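PDB 1ZAV: large ribosomal subunit protein uL10 from Thermotoga maritima, which probably forms part of the ribosomal stalk, binding large-subunit rRNA and L7/L12 dimers and supporting the interaction of the ribosome with GTP-bound translation factors. Local coordinates for residues L3-Q6 with Q7-L10; L10-K13 with E14-I18; A28-L31 with G32-V35; K123-A126 with E127-E130. One frame throughout, in Å; residues are numbered along the deposited sequence.

How the interactions relate
Each contact is local, between residues up to five positions apart, and none nests inside or crosses another. From the N terminus, interaction 1 closes the first turn of helix 5-19, and interaction 2 continues along the same helix, sharing Leu10; the two also pack through Leu3 CD1 and Ile11 CD1. Interaction 3 closes a tight turn between strand 24-28 and helix 35-49, its centre about 24 Å from that of interaction 2. Interaction 4 comes much later, where strand 122-125 turns into helix 126-133, its nearest atoms about 9 Å from those of interaction 3. Strands 24-28 and 122-125 belong to one antiparallel sheet, and helix 94-106 touches both junctions.

Interaction 1: residues L3-Q6 with Q7-L10; sequences LTRQ and QKEL
Thr4 and Gln7 clasp each other across the first turn of the helix. Thr4 N donates to Gln7 OE1 over 2.8 Å in a bond that is almost straight, 172° at the hydrogen, while the donor stays modestly tilted from the plane of the amide. In return Gln7 N donates to Thr4 OG1, although that hydroxyl sits too near the Gln7 side chain in the model for its place to be sure. These two reciprocal bonds make a capping box, with Thr4 as the N-cap of helix 5-19. What brings the amide back is the first torsion of Gln7, which sets CG beside its own backbone N (chi1 -71°) before the chain runs on extended across the Thr4 side chain at about a right angle.

Leu3, just ahead of the cap, lays its CB 3.6 Å from Lys8 CG. The Lys8 chain then bends twice, and NZ makes a weak bond of 3.3 Å with Leu3 O. Just after the cap, Arg5 NE forms a salt bridge with Glu9 OE1 at 3.1 Å, the carboxylate being met from above its plane, 59° out of it; the guanidinium and carboxylate planes are themselves nearly perpendicular. Behind these side chains the ordinary helical bonds hold the spacing: Lys8 N to Thr4 O at 3.0 Å, Glu9 N to Arg5 O and Leu10 N to Gln6 O.

Interaction 2: residues L10-K13 with E14-I18; sequences LIVK and EMSEI
The carbonyls of Leu10, Ile11, Val12 and Lys13 accept in turn from the backbone N of Glu14, Met15, Ser16 and Glu17, an unbroken i to i+4 ladder of regular alpha helix. Its shortest rung runs from Ser16 N to Val12 O at 2.8 Å.

On one flank Leu10 CD2 stands over the face of the Glu14 carboxylate, 3.1 Å from Glu14 CD, a tight approach of methyl to flat group. The Glu14 chain gets there with CG beside its own backbone N (chi1 -68°), which brings it back along the helix toward Leu10. The Lys13 and Glu17 side chains cross at a slant: Lys13 CG is 3.6 Å from Glu17 OE1, whereas Lys13 NZ remains 4.4 Å from Glu17 OE2, beyond salt-bridge range.

On the side packed against the protein, Met15 reaches Leu62 and Ala66 of helix 60-69 as well as Val58 of strand 53-58. There Ser16 OG lies 2.8 Å from Val12 O and within hydrogen-bonding reach of Ala66 O; with one proton for two carbonyls, which receives it is not settled, though either way the hydroxyl has an acceptor. The exposed opposite charges of Lys13 and Glu17 would probably attract only weakly at that distance.

Interaction 3: residues A28-L31 with G32-V35; sequences ADFL and GFTV
Two first torsions bring the rings of Phe30 and Phe33 face to face: Phe30 has CG opposite its own backbone N (chi1 -159°), whereas Phe33 has CG opposite its carbonyl carbon (chi1 -76°). Between them the chain reverses in a type II beta turn from Phe30 to Phe33, within the loop that leads from strand 24-28 to helix 35-49. The backbone bond closing the turn, Phe33 N to Phe30 O, is weak at 3.3 Å. Gly32 takes the third place with a positive phi, a conformation in which a CB would run into Leu31 O.

The aromatic pair is an offset stack, with centroids 4.2 Å apart and planes only 2° from parallel. Its displacement puts Phe33 CB, not the middle of the Phe33 ring, over the centre of Phe30, where a CH-pi contact of 3.4 Å to the Phe30 centroid forms. Phe30 CE1 in turn lies over the Phe33 ring, toward its rim, 3.3 Å from Phe33 CG.

Just before the turn, Asp29 OD1 accepts from Leu31 N at 2.9 Å, forming an Asx turn; the same oxygen has a salt bridge to Arg113. Beyond the stack, Phe55 meets Phe30 edge to face, and Tyr104 of helix 94-106 meets Phe33 at an inclined angle. At the edge of the Phe33 ring, in its plane, sits Phe30 O, 3.3 Å from CD2.

Interaction 4: residues K123-A126 with E127-E130; sequences KFTA and EEVE
Glu128 OE2 accepts from Thr125 N in the shortest direct polar bond between the two segments, 2.7 Å, and Thr125 OG1 lies 3.0 Å from the same oxygen. The place is the junction where strand 122-125, an outermost strand of the antiparallel sheet within the chain, passes into helix 126-133. Thr125 N does not approach in the plane of the carboxylate but from above it, 44° out. Glu128 reaches back over the turn because its CG lies beside its own backbone N (chi1 -55°) and the chain continues extended toward the strand.

A second carboxylate joins from the preceding residue. The Glu127 chain bends at its second torsion, chi2 76°, and this turns OE2 to within 3.0 Å of Thr125 OG1. The hydroxyl thus has two acidic oxygens in reach and one proton for them, and the geometry does not settle which receives it. The other Glu128 oxygen, OE1, is tied to the strand by a water that donates to it at 2.7 Å and also to Lys123 O. Lys123 NZ points elsewhere, to Glu77 and Gly74.

In the backbone the first bonds span three residues: Glu128 N to Thr125 O is weak, and Val129 N meets Ala126 O at 3.0 Å from well above the carbonyl plane. On the buried side Phe124 packs on Leu24 and Leu26 of strand 24-28, and Val129 on Val97 and Tyr101 of helix 94-106. The two touch where Val129 CG2 comes to the edge of the Phe124 ring, 3.8 Å from CE1.

Interaction 1: residues L3-Q6 with Q7-L10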
ATOM      1  N   LEU A   3      -0.200  51.243  12.924  1.00 54.53           N
ATOM      2  CA  LEU A   3      -1.523  50.668  13.139  1.00 52.75           C
ATOM      3  C   LEU A   3      -1.839  50.787  14.636  1.00 52.89           C
ATOM      4  O   LEU A   3      -0.938  50.685  15.471  1.00 49.73           O
ATOM      5  CB  LEU A   3      -1.546  49.192  12.734  1.00 52.94           C
ATOM      6  CG  LEU A   3      -1.595  48.862  11.236  1.00 52.83           C
ATOM      7  CD1 LEU A   3      -1.550  47.365  11.045  1.00 52.85           C
ATOM      8  CD2 LEU A   3      -2.869  49.433  10.626  1.00 52.62           C
ATOM      9  N   THR A   4      -3.106  51.018  14.968  1.00 52.88           N
ATOM     10  CA  THR A   4      -3.505  51.116  16.371  1.00 53.21           C
ATOM     11  C   THR A   4      -3.372  49.724  16.986  1.00 51.93           C
ATOM     12  O   THR A   4      -3.512  48.717  16.285  1.00 47.07           O
ATOM     13  CB  THR A   4      -4.966  51.567  16.516  1.00 53.37           C
ATOM     14  OG1 THR A   4      -5.831  50.514  16.087  1.00 55.01           O
ATOM     15  CG2 THR A   4      -5.235  52.800  15.661  1.00 56.35           C
ATOM     16  N   ARG A   5      -3.102  49.668  18.291  1.00 51.15           N
ATOM     17  CA  ARG A   5      -2.955  48.383  18.970  1.00 51.69           C
ATOM     18  C   ARG A   5      -4.186  47.528  18.687  1.00 49.74           C
ATOM     19  O   ARG A   5      -4.080  46.322  18.455  1.00 49.44           O
ATOM     20  CB  ARG A   5      -2.802  48.572  20.490  1.00 53.84           C
ATOM     21  CG  ARG A   5      -2.149  47.368  21.176  1.00 59.39           C
ATOM     22  CD  ARG A   5      -2.302  47.366  22.698  1.00 62.08           C
ATOM     23  NE  ARG A   5      -3.650  46.987  23.109  1.00 64.01           N
ATOM     24  CZ  ARG A   5      -4.643  47.845  23.323  1.00 64.74           C
ATOM     25  NH1 ARG A   5      -5.838  47.396  23.684  1.00 65.62           N
ATOM     26  NH2 ARG A   5      -4.438  49.149  23.197  1.00 65.35           N
ATOM     27  N   GLN A   6      -5.348  48.182  18.699  1.00 49.11           N
ATOM     28  CA  GLN A   6      -6.642  47.544  18.455  1.00 49.21           C
ATOM     29  C   GLN A   6      -6.766  46.989  17.027  1.00 48.96           C
ATOM     30  O   GLN A   6      -7.325  45.907  16.818  1.00 46.70           O
ATOM     31  CB  GLN A   6      -7.758  48.559  18.737  1.00 51.28           C
ATOM     32  CG  GLN A   6      -9.176  48.072  18.503  1.00 55.94           C
ATOM     33  CD  GLN A   6     -10.212  48.900  19.266  1.00 60.29           C
ATOM     34  OE1 GLN A   6     -11.343  49.083  18.803  1.00 61.18           O
ATOM     35  NE2 GLN A   6      -9.831  49.390  20.449  1.00 58.12           N
ATOM     36  N   GLN A   7      -6.254  47.728  16.049  1.00 46.59           N
ATOM     37  CA  GLN A   7      -6.304  47.265  14.659  1.00 46.02           C
ATOM     38  C   GLN A   7      -5.449  46.013  14.503  1.00 43.19           C
ATOM     39  O   GLN A   7      -5.868  45.043  13.873  1.00 43.53           O
ATOM     40  CB  GLN A   7      -5.810  48.362  13.704  1.00 46.17           C
ATOM     41  CG  GLN A   7      -6.768  49.534  13.568  1.00 48.64           C
ATOM     42  CD  GLN A   7      -6.193  50.683  12.759  1.00 50.39           C
ATOM     43  OE1 GLN A   7      -5.039  51.065  12.935  1.00 52.69           O
ATOM     44  NE2 GLN A   7      -7.007  51.248  11.878  1.00 52.60           N
ATOM     45  N   LYS A   8      -4.254  46.035  15.085  1.00 43.91           N
ATOM     46  CA  LYS A   8      -3.351  44.890  15.018  1.00 45.30           C
ATOM     47  C   LYS A   8      -3.968  43.671  15.699  1.00 46.00           C
ATOM     48  O   LYS A   8      -3.912  42.559  15.168  1.00 43.63           O
ATOM     49  CB  LYS A   8      -2.009  45.218  15.683  1.00 49.43           C
ATOM     50  CG  LYS A   8      -1.311  46.464  15.132  1.00 54.43           C
ATOM     51  CD  LYS A   8       0.127  46.566  15.635  1.00 57.47           C
ATOM     52  CE  LYS A   8       0.217  46.793  17.140  1.00 59.74           C
ATOM     53  NZ  LYS A   8      -0.194  48.167  17.543  1.00 60.35           N
ATOM     54  N   GLU A   9      -4.540  43.875  16.887  1.00 44.49           N
ATOM     55  CA  GLU A   9      -5.164  42.771  17.616  1.00 45.31           C
ATOM     56  C   GLU A   9      -6.254  42.097  16.791  1.00 43.49           C
ATOM     57  O   GLU A   9      -6.375  40.878  16.801  1.00 45.18           O
ATOM     58  CB  GLU A   9      -5.777  43.263  18.944  1.00 46.20           C
ATOM     59  CG  GLU A   9      -4.761  43.572  20.030  1.00 51.03           C
ATOM     60  CD  GLU A   9      -5.410  44.119  21.300  1.00 54.72           C
ATOM     61  OE1 GLU A   9      -4.712  44.224  22.333  1.00 56.80           O
ATOM     62  OE2 GLU A   9      -6.616  44.449  21.259  1.00 55.71           O
ATOM     63  N   LEU A  10      -7.048  42.899  16.086  1.00 44.22           N
ATOM     64  CA  LEU A  10      -8.144  42.385  15.269  1.00 46.68           C
ATOM     65  C   LEU A  10      -7.600  41.530  14.122  1.00 46.02           C
ATOM     66  O   LEU A  10      -8.139  40.468  13.811  1.00 44.81           O
ATOM     67  CB  LEU A  10      -8.965  43.550  14.711  1.00 49.42           C
ATOM     68  CG  LEU A  10     -10.416  43.301  14.296  1.00 55.25           C
ATOM     69  CD1 LEU A  10     -11.106  44.642  14.057  1.00 57.57           C
ATOM     70  CD2 LEU A  10     -10.473  42.452  13.047  1.00 57.94           C
TER

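Interaction 2: residues L10-K13 with E14-I18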
ATOM      1  N   LEU A  10      -7.048  42.899  16.086  1.00 44.22           N
ATOM      2  CA  LEU A  10      -8.144  42.385  15.269  1.00 46.68           C
ATOM      3  C   LEU A  10      -7.600  41.530  14.122  1.00 46.02           C
ATOM      4  O   LEU A  10      -8.139  40.468  13.811  1.00 44.81           O
ATOM      5  CB  LEU A  10      -8.965  43.550  14.711  1.00 49.42           C
ATOM      6  CG  LEU A  10     -10.416  43.301  14.296  1.00 55.25           C
ATOM      7  CD1 LEU A  10     -11.106  44.642  14.057  1.00 57.57           C
ATOM      8  CD2 LEU A  10     -10.473  42.452  13.047  1.00 57.94           C
ATOM      9  N   ILE A  11      -6.527  41.997  13.501  1.00 46.65           N
ATOM     10  CA  ILE A  11      -5.918  41.259  12.402  1.00 47.15           C
ATOM     11  C   ILE A  11      -5.380  39.922  12.915  1.00 46.01           C
ATOM     12  O   ILE A  11      -5.570  38.887  12.278  1.00 44.09           O
ATOM     13  CB  ILE A  11      -4.791  42.090  11.759  1.00 47.20           C
ATOM     14  CG1 ILE A  11      -5.395  43.349  11.135  1.00 48.26           C
ATOM     15  CG2 ILE A  11      -4.059  41.275  10.701  1.00 49.82           C
ATOM     16  CD1 ILE A  11      -4.374  44.319  10.581  1.00 46.94           C
ATOM     17  N   VAL A  12      -4.725  39.945  14.078  1.00 46.12           N
ATOM     18  CA  VAL A  12      -4.172  38.731  14.679  1.00 44.56           C
ATOM     19  C   VAL A  12      -5.291  37.773  15.079  1.00 44.82           C
ATOM     20  O   VAL A  12      -5.216  36.575  14.843  1.00 43.63           O
ATOM     21  CB  VAL A  12      -3.330  39.053  15.954  1.00 45.29           C
ATOM     22  CG1 VAL A  12      -2.929  37.756  16.668  1.00 43.38           C
ATOM     23  CG2 VAL A  12      -2.080  39.843  15.571  1.00 47.63           C
ATOM     24  N   LYS A  13      -6.334  38.310  15.700  1.00 46.51           N
ATOM     25  CA  LYS A  13      -7.451  37.488  16.135  1.00 46.53           C
ATOM     26  C   LYS A  13      -8.114  36.824  14.930  1.00 46.07           C
ATOM     27  O   LYS A  13      -8.376  35.624  14.942  1.00 43.52           O
ATOM     28  CB  LYS A  13      -8.473  38.349  16.882  1.00 47.77           C
ATOM     29  CG  LYS A  13      -9.733  37.619  17.310  1.00 50.32           C
ATOM     30  CD  LYS A  13      -9.636  37.087  18.727  1.00 53.28           C
ATOM     31  CE  LYS A  13     -11.025  36.853  19.304  1.00 53.94           C
ATOM     32  NZ  LYS A  13     -11.840  38.110  19.280  1.00 54.28           N
ATOM     33  N   GLU A  14      -8.383  37.614  13.896  1.00 47.88           N
ATOM     34  CA  GLU A  14      -9.018  37.097  12.687  1.00 50.27           C
ATOM     35  C   GLU A  14      -8.220  35.934  12.115  1.00 49.89           C
ATOM     36  O   GLU A  14      -8.755  34.858  11.870  1.00 50.52           O
ATOM     37  CB  GLU A  14      -9.133  38.195  11.632  1.00 52.07           C
ATOM     38  CG  GLU A  14     -10.103  39.300  11.998  1.00 58.36           C
ATOM     39  CD  GLU A  14     -10.295  40.302  10.877  1.00 62.63           C
ATOM     40  OE1 GLU A  14      -9.280  40.820  10.354  1.00 64.38           O
ATOM     41  OE2 GLU A  14     -11.464  40.583  10.528  1.00 64.76           O
ATOM     42  N   MET A  15      -6.934  36.172  11.899  1.00 51.20           N
ATOM     43  CA  MET A  15      -6.039  35.160  11.359  1.00 51.66           C
ATOM     44  C   MET A  15      -6.001  33.926  12.259  1.00 51.85           C
ATOM     45  O   MET A  15      -6.113  32.796  11.783  1.00 51.52           O
ATOM     46  CB  MET A  15      -4.635  35.744  11.228  1.00 53.26           C
ATOM     47  CG  MET A  15      -3.657  34.827  10.555  1.00 58.23           C
ATOM     48  SD  MET A  15      -3.694  35.043   8.789  1.00 63.91           S
ATOM     49  CE  MET A  15      -2.304  36.104   8.593  1.00 60.81           C
ATOM     50  N   SER A  16      -5.848  34.148  13.566  1.00 50.45           N
ATOM     51  CA  SER A  16      -5.789  33.049  14.526  1.00 51.03           C
ATOM     52  C   SER A  16      -7.035  32.182  14.445  1.00 49.65           C
ATOM     53  O   SER A  16      -6.958  30.957  14.526  1.00 49.59           O
ATOM     54  CB  SER A  16      -5.634  33.584  15.959  1.00 54.22           C
ATOM     55  OG  SER A  16      -4.369  34.197  16.160  1.00 58.07           O
ATOM     56  N   GLU A  17      -8.190  32.824  14.301  1.00 49.50           N
ATOM     57  CA  GLU A  17      -9.441  32.099  14.201  1.00 47.65           C
ATOM     58  C   GLU A  17      -9.488  31.320  12.889  1.00 45.99           C
ATOM     59  O   GLU A  17     -10.021  30.221  12.846  1.00 46.93           O
ATOM     60  CB  GLU A  17     -10.623  33.070  14.304  1.00 51.80           C
ATOM     61  CG  GLU A  17     -10.714  33.743  15.677  1.00 55.21           C
ATOM     62  CD  GLU A  17     -11.807  34.792  15.763  1.00 57.45           C
ATOM     63  OE1 GLU A  17     -11.790  35.745  14.953  1.00 56.01           O
ATOM     64  OE2 GLU A  17     -12.680  34.667  16.651  1.00 58.47           O
ATOM     65  N   ILE A  18      -8.940  31.883  11.820  1.00 45.67           N
ATOM     66  CA  ILE A  18      -8.946  31.170  10.548  1.00 46.20           C
ATOM     67  C   ILE A  18      -8.100  29.907  10.688  1.00 47.78           C
ATOM     68  O   ILE A  18      -8.559  28.813  10.369  1.00 47.14           O
ATOM     69  CB  ILE A  18      -8.377  32.026   9.404  1.00 46.91           C
ATOM     70  CG1 ILE A  18      -9.380  33.112   9.012  1.00 46.43           C
ATOM     71  CG2 ILE A  18      -8.081  31.144   8.189  1.00 48.61           C
ATOM     72  CD1 ILE A  18      -8.833  34.102   8.010  1.00 50.05           C
TER

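Interaction 3: residues A28-L31 with G32-V35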
ATOM      1  N   ALA A  28       4.947  29.255   1.680  1.00 43.47           N
ATOM      2  CA  ALA A  28       5.700  29.387   0.434  1.00 44.16           C
ATOM      3  C   ALA A  28       6.464  30.696   0.262  1.00 45.47           C
ATOM      4  O   ALA A  28       6.029  31.760   0.714  1.00 47.33           O
ATOM      5  CB  ALA A  28       4.754  29.207  -0.746  1.00 44.09           C
ATOM      6  N   ASP A  29       7.609  30.601  -0.407  1.00 46.14           N
ATOM      7  CA  ASP A  29       8.436  31.755  -0.729  1.00 46.00           C
ATOM      8  C   ASP A  29       7.891  32.186  -2.088  1.00 46.16           C
ATOM      9  O   ASP A  29       8.034  31.453  -3.065  1.00 44.74           O
ATOM     10  CB  ASP A  29       9.902  31.334  -0.872  1.00 45.04           C
ATOM     11  CG  ASP A  29      10.787  32.447  -1.403  1.00 47.15           C
ATOM     12  OD1 ASP A  29      10.260  33.440  -1.952  1.00 44.76           O
ATOM     13  OD2 ASP A  29      12.023  32.320  -1.287  1.00 50.70           O
ATOM     14  N   PHE A  30       7.261  33.354  -2.152  1.00 45.55           N
ATOM     15  CA  PHE A  30       6.682  33.829  -3.405  1.00 46.85           C
ATOM     16  C   PHE A  30       7.410  35.059  -3.953  1.00 46.42           C
ATOM     17  O   PHE A  30       6.895  35.771  -4.826  1.00 45.96           O
ATOM     18  CB  PHE A  30       5.197  34.137  -3.189  1.00 46.39           C
ATOM     19  CG  PHE A  30       4.379  34.145  -4.456  1.00 49.09           C
ATOM     20  CD1 PHE A  30       4.276  32.997  -5.239  1.00 49.69           C
ATOM     21  CD2 PHE A  30       3.704  35.297  -4.858  1.00 47.84           C
ATOM     22  CE1 PHE A  30       3.507  32.989  -6.406  1.00 51.06           C
ATOM     23  CE2 PHE A  30       2.932  35.302  -6.025  1.00 51.30           C
ATOM     24  CZ  PHE A  30       2.836  34.145  -6.800  1.00 50.14           C
ATOM     25  N   LEU A  31       8.614  35.300  -3.439  1.00 45.79           N
ATOM     26  CA  LEU A  31       9.430  36.432  -3.867  1.00 45.56           C
ATOM     27  C   LEU A  31       9.743  36.331  -5.356  1.00 46.23           C
ATOM     28  O   LEU A  31       9.973  35.240  -5.870  1.00 47.18           O
ATOM     29  CB  LEU A  31      10.742  36.466  -3.075  1.00 45.88           C
ATOM     30  CG  LEU A  31      10.633  36.689  -1.564  1.00 46.27           C
ATOM     31  CD1 LEU A  31      11.982  36.458  -0.908  1.00 47.07           C
ATOM     32  CD2 LEU A  31      10.144  38.100  -1.296  1.00 45.28           C
ATOM     33  N   GLY A  32       9.738  37.465  -6.047  1.00 46.59           N
ATOM     34  CA  GLY A  32      10.058  37.459  -7.466  1.00 47.27           C
ATOM     35  C   GLY A  32       8.908  37.207  -8.419  1.00 47.78           C
ATOM     36  O   GLY A  32       8.987  37.569  -9.595  1.00 48.88           O
ATOM     37  N   PHE A  33       7.853  36.566  -7.928  1.00 47.07           N
ATOM     38  CA  PHE A  33       6.677  36.289  -8.744  1.00 48.23           C
ATOM     39  C   PHE A  33       5.941  37.604  -8.994  1.00 47.91           C
ATOM     40  O   PHE A  33       5.982  38.521  -8.169  1.00 47.94           O
ATOM     41  CB  PHE A  33       5.751  35.303  -8.027  1.00 49.06           C
ATOM     42  CG  PHE A  33       6.224  33.877  -8.066  1.00 49.07           C
ATOM     43  CD1 PHE A  33       5.867  33.044  -9.120  1.00 50.65           C
ATOM     44  CD2 PHE A  33       7.013  33.362  -7.043  1.00 48.22           C
ATOM     45  CE1 PHE A  33       6.283  31.715  -9.152  1.00 50.29           C
ATOM     46  CE2 PHE A  33       7.434  32.036  -7.068  1.00 47.99           C
ATOM     47  CZ  PHE A  33       7.069  31.211  -8.124  1.00 48.37           C
ATOM     48  N   THR A  34       5.264  37.686 -10.132  1.00 47.87           N
ATOM     49  CA  THR A  34       4.527  38.884 -10.510  1.00 48.16           C
ATOM     50  C   THR A  34       3.066  38.812 -10.085  1.00 48.55           C
ATOM     51  O   THR A  34       2.579  37.758  -9.664  1.00 45.99           O
ATOM     52  CB  THR A  34       4.560  39.068 -12.028  1.00 48.39           C
ATOM     53  OG1 THR A  34       3.950  37.931 -12.648  1.00 49.18           O
ATOM     54  CG2 THR A  34       5.992  39.183 -12.516  1.00 48.81           C
ATOM     55  N   VAL A  35       2.370  39.944 -10.189  1.00 49.46           N
ATOM     56  CA  VAL A  35       0.956  39.993  -9.841  1.00 49.17           C
ATOM     57  C   VAL A  35       0.211  39.070 -10.800  1.00 48.89           C
ATOM     58  O   VAL A  35      -0.768  38.425 -10.427  1.00 46.56           O
ATOM     59  CB  VAL A  35       0.378  41.431  -9.973  1.00 51.04           C
ATOM     60  CG1 VAL A  35      -1.111  41.421  -9.653  1.00 51.00           C
ATOM     61  CG2 VAL A  35       1.102  42.374  -9.028  1.00 50.57           C
TER

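Interaction 4: residues K123-A126 with E127-E130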
ATOM      1  N   LYS A 123       2.248  18.259  10.963  1.00 48.64           N
ATOM      2  CA  LYS A 123       3.327  19.029  10.360  1.00 48.12           C
ATOM      3  C   LYS A 123       3.985  18.229   9.234  1.00 47.07           C
ATOM      4  O   LYS A 123       4.172  17.023   9.361  1.00 48.05           O
ATOM      5  CB  LYS A 123       4.374  19.366  11.427  1.00 48.21           C
ATOM      6  CG  LYS A 123       5.574  20.142  10.919  1.00 47.59           C
ATOM      7  CD  LYS A 123       6.557  20.431  12.044  1.00 48.84           C
ATOM      8  CE  LYS A 123       7.703  21.294  11.556  1.00 51.19           C
ATOM      9  NZ  LYS A 123       8.658  21.640  12.644  1.00 50.86           N
ATOM     10  N   PHE A 124       4.303  18.888   8.125  1.00 45.87           N
ATOM     11  CA  PHE A 124       4.990  18.208   7.028  1.00 45.83           C
ATOM     12  C   PHE A 124       6.126  19.110   6.570  1.00 46.15           C
ATOM     13  O   PHE A 124       6.030  20.339   6.665  1.00 43.80           O
ATOM     14  CB  PHE A 124       4.035  17.862   5.870  1.00 46.76           C
ATOM     15  CG  PHE A 124       3.438  19.056   5.165  1.00 46.93           C
ATOM     16  CD1 PHE A 124       4.116  19.684   4.126  1.00 44.89           C
ATOM     17  CD2 PHE A 124       2.173  19.521   5.516  1.00 46.47           C
ATOM     18  CE1 PHE A 124       3.546  20.755   3.443  1.00 45.97           C
ATOM     19  CE2 PHE A 124       1.596  20.590   4.841  1.00 45.68           C
ATOM     20  CZ  PHE A 124       2.284  21.209   3.800  1.00 44.70           C
ATOM     21  N   THR A 125       7.217  18.502   6.105  1.00 44.55           N
ATOM     22  CA  THR A 125       8.378  19.260   5.668  1.00 45.33           C
ATOM     23  C   THR A 125       8.357  19.542   4.176  1.00 45.61           C
ATOM     24  O   THR A 125       7.524  19.010   3.446  1.00 45.48           O
ATOM     25  CB  THR A 125       9.681  18.507   5.991  1.00 47.13           C
ATOM     26  OG1 THR A 125       9.673  17.250   5.308  1.00 47.26           O
ATOM     27  CG2 THR A 125       9.799  18.264   7.495  1.00 49.41           C
ATOM     28  N   ALA A 126       9.294  20.380   3.737  1.00 47.63           N
ATOM     29  CA  ALA A 126       9.411  20.755   2.333  1.00 49.76           C
ATOM     30  C   ALA A 126       9.508  19.538   1.415  1.00 51.11           C
ATOM     31  O   ALA A 126       8.837  19.476   0.383  1.00 52.62           O
ATOM     32  CB  ALA A 126      10.621  21.656   2.141  1.00 48.69           C
ATOM     33  N   GLU A 127      10.336  18.570   1.801  1.00 53.37           N
ATOM     34  CA  GLU A 127      10.525  17.357   1.009  1.00 55.72           C
ATOM     35  C   GLU A 127       9.233  16.562   0.883  1.00 55.39           C
ATOM     36  O   GLU A 127       9.019  15.868  -0.110  1.00 55.80           O
ATOM     37  CB  GLU A 127      11.599  16.460   1.637  1.00 58.58           C
ATOM     38  CG  GLU A 127      12.952  17.121   1.827  1.00 64.40           C
ATOM     39  CD  GLU A 127      12.980  18.087   3.001  1.00 67.59           C
ATOM     40  OE1 GLU A 127      14.055  18.667   3.273  1.00 70.30           O
ATOM     41  OE2 GLU A 127      11.931  18.267   3.656  1.00 70.93           O
ATOM     42  N   GLU A 128       8.371  16.669   1.890  1.00 52.52           N
ATOM     43  CA  GLU A 128       7.111  15.941   1.881  1.00 50.96           C
ATOM     44  C   GLU A 128       6.052  16.579   0.981  1.00 49.50           C
ATOM     45  O   GLU A 128       5.027  15.963   0.708  1.00 48.96           O
ATOM     46  CB  GLU A 128       6.563  15.812   3.313  1.00 52.26           C
ATOM     47  CG  GLU A 128       7.537  15.181   4.306  1.00 55.07           C
ATOM     48  CD  GLU A 128       6.956  15.060   5.712  1.00 57.99           C
ATOM     49  OE1 GLU A 128       6.113  14.165   5.938  1.00 61.17           O
ATOM     50  OE2 GLU A 128       7.336  15.863   6.588  1.00 57.73           O
ATOM     51  N   VAL A 129       6.290  17.805   0.520  1.00 47.85           N
ATOM     52  CA  VAL A 129       5.321  18.473  -0.346  1.00 47.29           C
ATOM     53  C   VAL A 129       5.094  17.631  -1.601  1.00 47.68           C
ATOM     54  O   VAL A 129       3.953  17.406  -2.012  1.00 46.68           O
ATOM     55  CB  VAL A 129       5.802  19.887  -0.761  1.00 46.37           C
ATOM     56  CG1 VAL A 129       4.791  20.524  -1.707  1.00 47.60           C
ATOM     57  CG2 VAL A 129       5.986  20.753   0.470  1.00 45.83           C
ATOM     58  N   GLU A 130       6.184  17.159  -2.199  1.00 47.75           N
ATOM     59  CA  GLU A 130       6.101  16.332  -3.401  1.00 48.45           C
ATOM     60  C   GLU A 130       5.215  15.107  -3.163  1.00 48.40           C
ATOM     61  O   GLU A 130       4.442  14.707  -4.033  1.00 49.17           O
ATOM     62  CB  GLU A 130       7.498  15.866  -3.821  1.00 50.61           C
ATOM     63  CG  GLU A 130       7.503  15.036  -5.099  1.00 53.05           C
ATOM     64  CD  GLU A 130       8.869  14.448  -5.425  1.00 56.89           C
ATOM     65  OE1 GLU A 130       8.983  13.770  -6.468  1.00 56.68           O
ATOM     66  OE2 GLU A 130       9.821  14.658  -4.641  1.00 57.01           O
TER
HETATM   67  O   HOH W   1       3.976  14.797   7.464  1.00 51.57           O
HETATM   68  O   HOH W   2       9.048  18.272  -1.979  1.00 61.64           O